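Long-range contacts in ribonucleoside-diphosphate reductase (Pseudomonas aeruginosa, PDB 5IM3), which probably reduces ribonucleoside diphosphates to deoxyribonucleotides for DNA synthesis, with thioredoxin as reductant, and binds the allosteric nucleotide dATP: residues C451-T456 / H582-C587; D480-N485 / H560-F565. All blocks are in the same frame, centred on the assembly; numbering follows the deposited sequence.

Contact 1 of 2, residues C451-T456 / H582-C587; sequences CAYLET and HSSNLC
The phenol OH of Y453 donates a short hydrogen bond of 2.6 Å to the backbone O of N585. The bond leaves the ring near its plane, so the acceptor sits at the ring edge. The hydroxyl is tilted 18° from the carbonyl plane of N585. Y453 CG stands anti to its carbonyl carbon (chi1 -76°), which lays the ring along loop 582-587. S583 lies over one ring face. Its CB makes a CH-pi contact, 3.8 Å from the Y453 ring centroid and 25° off the ring normal. S584 N lies over the same face, near the rim.

Y453 sits on strand 450-455, part of the ten-stranded alpha/beta barrel of the reductase. Loop 582-587 probably forms part of the finger loop that enters the barrel in class I reductases. S583 OG turns forward and donates to S584 O at 2.9 Å, in the carbonyl plane on a lone pair. S584 OG bonds instead to I590 O, and N585 OD1 accepts hydrogen bonds from the backbone N atoms of E589 and I590. At the other end of the contact, C451 CB meets L586 CD1 at 4.0 Å in an apolar touch.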
ATOM      1  N   CYS A 451       9.567  24.125 -25.826  1.00 39.78           N
ATOM      2  CA  CYS A 451       8.332  23.416 -25.504  1.00 40.20           C
ATOM      3  C   CYS A 451       7.713  22.898 -26.793  1.00 39.82           C
ATOM      4  O   CYS A 451       7.428  23.682 -27.702  1.00 41.02           O
ATOM      5  CB  CYS A 451       7.336  24.321 -24.770  1.00 44.62           C
ATOM      6  SG  CYS A 451       5.781  23.494 -24.318  1.00 47.43           S
ATOM      7  N   ALA A 452       7.488  21.587 -26.861  1.00 38.59           N
ATOM      8  CA  ALA A 452       6.851  20.972 -28.017  1.00 35.93           C
ATOM      9  C   ALA A 452       5.349  20.843 -27.791  1.00 39.54           C
ATOM     10  O   ALA A 452       4.900  20.447 -26.711  1.00 40.75           O
ATOM     11  CB  ALA A 452       7.459  19.596 -28.298  1.00 35.31           C
ATOM     12  N   TYR A 453       4.575  21.188 -28.819  1.00 41.21           N
ATOM     13  CA  TYR A 453       3.120  21.126 -28.782  1.00 40.45           C
ATOM     14  C   TYR A 453       2.617  20.031 -29.715  1.00 39.87           C
ATOM     15  O   TYR A 453       3.155  19.842 -30.810  1.00 38.77           O
ATOM     16  CB  TYR A 453       2.503  22.464 -29.193  1.00 35.82           C
ATOM     17  CG  TYR A 453       2.568  23.544 -28.141  1.00 38.27           C
ATOM     18  CD1 TYR A 453       3.746  24.242 -27.904  1.00 39.36           C
ATOM     19  CD2 TYR A 453       1.440  23.898 -27.416  1.00 37.08           C
ATOM     20  CE1 TYR A 453       3.805  25.242 -26.955  1.00 38.34           C
ATOM     21  CE2 TYR A 453       1.490  24.899 -26.462  1.00 42.44           C
ATOM     22  CZ  TYR A 453       2.677  25.566 -26.237  1.00 41.72           C
ATOM     23  OH  TYR A 453       2.738  26.561 -25.293  1.00 44.10           O
ATOM     24  N   LEU A 454       1.576  19.321 -29.285  1.00 40.25           N
ATOM     25  CA  LEU A 454       0.954  18.294 -30.111  1.00 39.65           C
ATOM     26  C   LEU A 454      -0.556  18.329 -29.921  1.00 39.64           C
ATOM     27  O   LEU A 454      -1.043  18.440 -28.794  1.00 43.21           O
ATOM     28  CB  LEU A 454       1.489  16.902 -29.771  1.00 37.17           C
ATOM     29  CG  LEU A 454       1.268  15.855 -30.861  1.00 41.29           C
ATOM     30  CD1 LEU A 454       2.189  16.119 -32.044  1.00 39.25           C
ATOM     31  CD2 LEU A 454       1.476  14.453 -30.312  1.00 40.95           C
ATOM     32  N   GLU A 455      -1.288  18.233 -31.027  1.00 41.64           N
ATOM     33  CA  GLU A 455      -2.741  18.278 -30.986  1.00 42.11           C
ATOM     34  C   GLU A 455      -3.301  16.927 -30.539  1.00 43.50           C
ATOM     35  O   GLU A 455      -2.688  15.877 -30.753  1.00 40.64           O
ATOM     36  CB  GLU A 455      -3.293  18.674 -32.357  1.00 44.13           C
ATOM     37  CG  GLU A 455      -4.694  19.265 -32.331  1.00 43.11           C
ATOM     38  CD  GLU A 455      -5.010  20.081 -33.570  1.00 46.15           C
ATOM     39  OE1 GLU A 455      -4.084  20.716 -34.126  1.00 46.86           O
ATOM     40  OE2 GLU A 455      -6.185  20.095 -33.990  1.00 47.52           O
ATOM     41  N   THR A 456      -4.484  16.966 -29.912  1.00 41.41           N
ATOM     42  CA  THR A 456      -4.957  15.844 -29.100  1.00 42.14           C
ATOM     43  C   THR A 456      -5.440  14.646 -29.917  1.00 43.33           C
ATOM     44  O   THR A 456      -5.556  13.548 -29.359  1.00 44.22           O
ATOM     45  CB  THR A 456      -6.080  16.314 -28.170  1.00 41.73           C
ATOM     46  OG1 THR A 456      -5.708  17.558 -27.562  1.00 40.49           O
ATOM     47  CG2 THR A 456      -6.325  15.293 -27.071  1.00 45.73           C
ATOM     48  N   HIS A 582      -0.663  28.037 -34.476  1.00 44.00           N
ATOM     49  CA  HIS A 582      -0.368  26.614 -34.467  1.00 42.05           C
ATOM     50  C   HIS A 582       0.041  26.100 -33.097  1.00 44.02           C
ATOM     51  O   HIS A 582       0.039  24.882 -32.881  1.00 41.65           O
ATOM     52  CB  HIS A 582       0.743  26.308 -35.479  1.00 43.93           C
ATOM     53  CG  HIS A 582       0.311  26.444 -36.908  1.00 42.90           C
ATOM     54  ND1 HIS A 582       0.977  27.237 -37.816  1.00 45.64           N
ATOM     55  CD2 HIS A 582      -0.718  25.882 -37.584  1.00 45.00           C
ATOM     56  CE1 HIS A 582       0.375  27.164 -38.989  1.00 45.04           C
ATOM     57  NE2 HIS A 582      -0.657  26.347 -38.876  1.00 45.13           N
ATOM     58  N   SER A 583       0.383  26.992 -32.178  1.00 43.15           N
ATOM     59  CA  SER A 583       0.669  26.623 -30.798  1.00 41.86           C
ATOM     60  C   SER A 583       0.859  27.913 -30.010  1.00 43.65           C
ATOM     61  O   SER A 583       0.732  29.019 -30.546  1.00 44.37           O
ATOM     62  CB  SER A 583       1.903  25.727 -30.694  1.00 40.09           C
ATOM     63  OG  SER A 583       3.103  26.469 -30.839  1.00 41.47           O
ATOM     64  N   SER A 584       1.160  27.763 -28.728  1.00 45.60           N
ATOM     65  CA  SER A 584       1.606  28.874 -27.911  1.00 43.64           C
ATOM     66  C   SER A 584       3.128  28.784 -27.775  1.00 41.45           C
ATOM     67  O   SER A 584       3.787  28.061 -28.529  1.00 43.21           O
ATOM     68  CB  SER A 584       0.863  28.854 -26.575  1.00 45.85           C
ATOM     69  OG  SER A 584       1.109  30.042 -25.848  1.00 45.95           O
ATOM     70  N   ASN A 585       3.698  29.505 -26.821  1.00 40.74           N
ATOM     71  CA  ASN A 585       5.144  29.598 -26.712  1.00 38.43           C
ATOM     72  C   ASN A 585       5.634  28.806 -25.502  1.00 37.20           C
ATOM     73  O   ASN A 585       4.882  28.049 -24.873  1.00 37.73           O
ATOM     74  CB  ASN A 585       5.573  31.063 -26.637  1.00 38.16           C
ATOM     75  CG  ASN A 585       5.170  31.722 -25.334  1.00 40.21           C
ATOM     76  OD1 ASN A 585       4.031  31.589 -24.884  1.00 38.74           O
ATOM     77  ND2 ASN A 585       6.112  32.423 -24.710  1.00 41.90           N
ATOM     78  N   LEU A 586       6.917  28.984 -25.185  1.00 36.16           N
ATOM     79  CA  LEU A 586       7.522  28.287 -24.057  1.00 40.81           C
ATOM     80  C   LEU A 586       6.756  28.531 -22.758  1.00 43.43           C
ATOM     81  O   LEU A 586       6.646  27.632 -21.917  1.00 44.37           O
ATOM     82  CB  LEU A 586       8.981  28.726 -23.909  1.00 39.77           C
ATOM     83  CG  LEU A 586       9.761  28.163 -22.718  1.00 44.91           C
ATOM     84  CD1 LEU A 586       9.834  26.639 -22.770  1.00 45.03           C
ATOM     85  CD2 LEU A 586      11.159  28.759 -22.675  1.00 44.41           C
ATOM     86  N   CYS A 587       6.222  29.739 -22.576  1.00 42.62           N
ATOM     87  CA  CYS A 587       5.591  30.131 -21.321  1.00 44.75           C
ATOM     88  C   CYS A 587       4.072  30.235 -21.416  1.00 43.00           C
ATOM     89  O   CYS A 587       3.427  30.581 -20.422  1.00 41.14           O
ATOM     90  CB  CYS A 587       6.190  31.458 -20.841  1.00 47.53           C
ATOM     91  SG  CYS A 587       7.983  31.371 -20.584  1.00 49.70           S
TER

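Contact 2 of 2, residues D480-N485 / H560-F565; sequences DMNTAN and HPWLTF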
ATOM      1  N   ASP A 480      14.758  16.924 -21.153  1.00 47.30           N
ATOM      2  CA  ASP A 480      15.261  18.289 -21.252  1.00 47.36           C
ATOM      3  C   ASP A 480      14.394  19.145 -22.163  1.00 44.46           C
ATOM      4  O   ASP A 480      14.832  20.202 -22.620  1.00 47.79           O
ATOM      5  CB  ASP A 480      16.711  18.279 -21.735  1.00 50.08           C
ATOM      6  CG  ASP A 480      17.575  17.312 -20.948  1.00 52.90           C
ATOM      7  OD1 ASP A 480      18.101  17.707 -19.888  1.00 53.54           O
ATOM      8  OD2 ASP A 480      17.718  16.150 -21.386  1.00 54.14           O
ATOM      9  N   MET A 481      13.164  18.714 -22.419  1.00 46.43           N
ATOM     10  CA  MET A 481      12.253  19.396 -23.324  1.00 45.85           C
ATOM     11  C   MET A 481      10.887  19.485 -22.668  1.00 45.54           C
ATOM     12  O   MET A 481      10.426  18.522 -22.047  1.00 47.93           O
ATOM     13  CB  MET A 481      12.143  18.645 -24.663  1.00 46.30           C
ATOM     14  CG  MET A 481      11.326  19.355 -25.728  1.00 46.40           C
ATOM     15  SD  MET A 481      10.964  18.308 -27.153  1.00 46.59           S
ATOM     16  CE  MET A 481       9.666  17.280 -26.471  1.00 48.24           C
ATOM     17  N   ASN A 482      10.247  20.638 -22.800  1.00 41.20           N
ATOM     18  CA  ASN A 482       8.894  20.806 -22.299  1.00 40.60           C
ATOM     19  C   ASN A 482       7.889  20.327 -23.344  1.00 38.26           C
ATOM     20  O   ASN A 482       8.186  20.244 -24.537  1.00 36.84           O
ATOM     21  CB  ASN A 482       8.622  22.269 -21.927  1.00 43.32           C
ATOM     22  CG  ASN A 482       9.435  22.737 -20.721  1.00 44.46           C
ATOM     23  OD1 ASN A 482      10.125  23.754 -20.782  1.00 49.49           O
ATOM     24  ND2 ASN A 482       9.348  22.002 -19.622  1.00 43.74           N
ATOM     25  N   THR A 483       6.690  20.005 -22.871  1.00 35.54           N
ATOM     26  CA  THR A 483       5.613  19.519 -23.717  1.00 35.91           C
ATOM     27  C   THR A 483       4.327  20.232 -23.334  1.00 39.17           C
ATOM     28  O   THR A 483       4.143  20.629 -22.178  1.00 39.94           O
ATOM     29  CB  THR A 483       5.418  17.998 -23.570  1.00 36.88           C
ATOM     30  OG1 THR A 483       5.180  17.687 -22.198  1.00 38.03           O
ATOM     31  CG2 THR A 483       6.645  17.230 -24.049  1.00 36.31           C
ATOM     32  N   ALA A 484       3.430  20.389 -24.310  1.00 38.01           N
ATOM     33  CA  ALA A 484       2.128  20.983 -24.046  1.00 40.25           C
ATOM     34  C   ALA A 484       1.088  20.376 -24.975  1.00 38.79           C
ATOM     35  O   ALA A 484       1.378  20.085 -26.135  1.00 38.54           O
ATOM     36  CB  ALA A 484       2.154  22.504 -24.217  1.00 38.90           C
ATOM     37  N   ASN A 485      -0.124  20.194 -24.451  1.00 42.62           N
ATOM     38  CA  ASN A 485      -1.254  19.759 -25.258  1.00 44.94           C
ATOM     39  C   ASN A 485      -1.865  20.937 -26.009  1.00 45.01           C
ATOM     40  O   ASN A 485      -2.079  22.012 -25.440  1.00 43.93           O
ATOM     41  CB  ASN A 485      -2.325  19.110 -24.380  1.00 45.51           C
ATOM     42  CG  ASN A 485      -1.899  17.763 -23.827  1.00 49.03           C
ATOM     43  OD1 ASN A 485      -1.755  17.594 -22.613  1.00 52.34           O
ATOM     44  ND2 ASN A 485      -1.717  16.791 -24.712  1.00 46.89           N
ATOM     45  N   HIS A 560       3.836  17.651 -16.909  1.00 44.98           N
ATOM     46  CA  HIS A 560       3.733  17.843 -18.347  1.00 46.51           C
ATOM     47  C   HIS A 560       2.871  16.729 -18.917  1.00 47.41           C
ATOM     48  O   HIS A 560       2.743  15.664 -18.303  1.00 42.87           O
ATOM     49  CB  HIS A 560       5.118  17.838 -19.007  1.00 45.08           C
ATOM     50  CG  HIS A 560       6.044  18.885 -18.472  1.00 47.26           C
ATOM     51  ND1 HIS A 560       6.841  18.677 -17.365  1.00 46.61           N
ATOM     52  CD2 HIS A 560       6.295  20.150 -18.885  1.00 46.25           C
ATOM     53  CE1 HIS A 560       7.544  19.770 -17.123  1.00 47.37           C
ATOM     54  NE2 HIS A 560       7.231  20.677 -18.031  1.00 47.30           N
ATOM     55  N   PRO A 561       2.259  16.942 -20.097  1.00 48.97           N
ATOM     56  CA  PRO A 561       2.255  18.201 -20.854  1.00 47.06           C
ATOM     57  C   PRO A 561       1.280  19.225 -20.290  1.00 47.37           C
ATOM     58  O   PRO A 561       0.279  18.848 -19.675  1.00 47.99           O
ATOM     59  CB  PRO A 561       1.820  17.769 -22.266  1.00 46.69           C
ATOM     60  CG  PRO A 561       1.948  16.281 -22.293  1.00 45.60           C
ATOM     61  CD  PRO A 561       1.700  15.836 -20.891  1.00 45.88           C
ATOM     62  N   TRP A 562       1.569  20.506 -20.499  1.00 43.70           N
ATOM     63  CA  TRP A 562       0.644  21.552 -20.096  1.00 43.53           C
ATOM     64  C   TRP A 562      -0.615  21.494 -20.960  1.00 45.27           C
ATOM     65  O   TRP A 562      -0.663  20.824 -21.995  1.00 44.69           O
ATOM     66  CB  TRP A 562       1.312  22.922 -20.205  1.00 44.24           C
ATOM     67  CG  TRP A 562       2.558  23.030 -19.380  1.00 43.58           C
ATOM     68  CD1 TRP A 562       2.758  22.522 -18.131  1.00 42.82           C
ATOM     69  CD2 TRP A 562       3.782  23.673 -19.752  1.00 43.92           C
ATOM     70  NE1 TRP A 562       4.026  22.817 -17.697  1.00 44.25           N
ATOM     71  CE2 TRP A 562       4.677  23.520 -18.676  1.00 44.95           C
ATOM     72  CE3 TRP A 562       4.210  24.363 -20.893  1.00 44.91           C
ATOM     73  CZ2 TRP A 562       5.973  24.033 -18.703  1.00 44.58           C
ATOM     74  CZ3 TRP A 562       5.498  24.871 -20.918  1.00 41.16           C
ATOM     75  CH2 TRP A 562       6.362  24.704 -19.833  1.00 41.94           C
ATOM     76  N   LEU A 563      -1.645  22.211 -20.520  1.00 50.30           N
ATOM     77  CA  LEU A 563      -2.943  22.230 -21.184  1.00 49.08           C
ATOM     78  C   LEU A 563      -3.173  23.609 -21.792  1.00 48.27           C
ATOM     79  O   LEU A 563      -3.258  24.605 -21.065  1.00 48.56           O
ATOM     80  CB  LEU A 563      -4.061  21.888 -20.199  1.00 50.87           C
ATOM     81  CG  LEU A 563      -4.334  20.410 -19.895  1.00 54.96           C
ATOM     82  CD1 LEU A 563      -3.089  19.664 -19.449  1.00 54.94           C
ATOM     83  CD2 LEU A 563      -5.418  20.292 -18.829  1.00 56.34           C
ATOM     84  N   THR A 564      -3.270  23.663 -23.120  1.00 47.88           N
ATOM     85  CA  THR A 564      -3.587  24.889 -23.842  1.00 47.53           C
ATOM     86  C   THR A 564      -4.688  24.588 -24.849  1.00 46.65           C
ATOM     87  O   THR A 564      -4.810  23.459 -25.331  1.00 47.30           O
ATOM     88  CB  THR A 564      -2.355  25.471 -24.560  1.00 43.36           C
ATOM     89  OG1 THR A 564      -1.963  24.601 -25.626  1.00 43.14           O
ATOM     90  CG2 THR A 564      -1.187  25.643 -23.587  1.00 40.46           C
ATOM     91  N   PHE A 565      -5.485  25.605 -25.171  1.00 42.94           N
ATOM     92  CA  PHE A 565      -6.724  25.414 -25.920  1.00 44.55           C
ATOM     93  C   PHE A 565      -6.632  26.085 -27.286  1.00 43.27           C
ATOM     94  O   PHE A 565      -6.507  27.311 -27.384  1.00 39.13           O
ATOM     95  CB  PHE A 565      -7.909  25.935 -25.111  1.00 44.81           C
ATOM     96  CG  PHE A 565      -8.073  25.229 -23.800  1.00 48.93           C
ATOM     97  CD1 PHE A 565      -8.465  23.901 -23.766  1.00 48.81           C
ATOM     98  CD2 PHE A 565      -7.799  25.873 -22.607  1.00 50.50           C
ATOM     99  CE1 PHE A 565      -8.602  23.235 -22.566  1.00 50.62           C
ATOM    100  CE2 PHE A 565      -7.934  25.210 -21.401  1.00 51.58           C
ATOM    101  CZ  PHE A 565      -8.334  23.889 -21.383  1.00 50.94           C
TER
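T483 and T564 both hold OG1 between their backbone N and carbonyl carbon, with chi1 at 57° and 68°. This turns T483 OG1 onto H560, 3.2 Å from H560 CB, and T564 OG1 onto the backbone O of N485. That oxygen is gripped twice. T564 OG1 donates to N485 O at 2.6 Å, and T564 N donates to N485 O at 3.1 Å. Both donors are tilted from the carbonyl plane.

Upstream, W562 bonds to both neighbours of A484. W562 N donates to T483 O at 3.1 Å, and N485 N donates a short, nearly straight bond to W562 O at 2.6 Å. A484 and W562 put their side chains on the same sheet face, where A484 CB packs on W562 CB at 4.1 Å. N485 and L563 point to the other face.

P561 follows a cis peptide bond. Its ring carbons lie against T483 OG1 and N485 OD1, with the N485 OD1 to P561 CB distance at 3.6 Å. Outside the pair, Y904 and Y905 meet the W562 indole edge-to-face. The last bonds across come from T564; F565 then occupies the N-cap position of helix 566-571. The short strands run in the same direction, 42° apart. They are neighbouring parallel strands of the ten-stranded alpha/beta barrel of the reductase, joined by a connection that contains helices.

How the contacts relate
Contacts 1 and 2 have centres about 7 Å apart and share one sheet. Strand 450-455 of contact 1 pairs in parallel with strand 482-487 of contact 2. Probable hydrogen bonds join them, A452 N to N482 O and A452 O to A484 N, both 2.8 Å. The Y453 ring also packs on contact 2, with CE2 3.3 Å from A484 CB. On the loop side, L586 O comes within 3.2 Å of W562 CZ3. Strand 482-487 lies between strands 450-455 and 562-565 in the sheet. Both contacts are away from the dATP pockets, but N585 of contact 1 touches C373, which forms a disulfide with C602. These probably correspond to the redox-active cysteines of class I reductases.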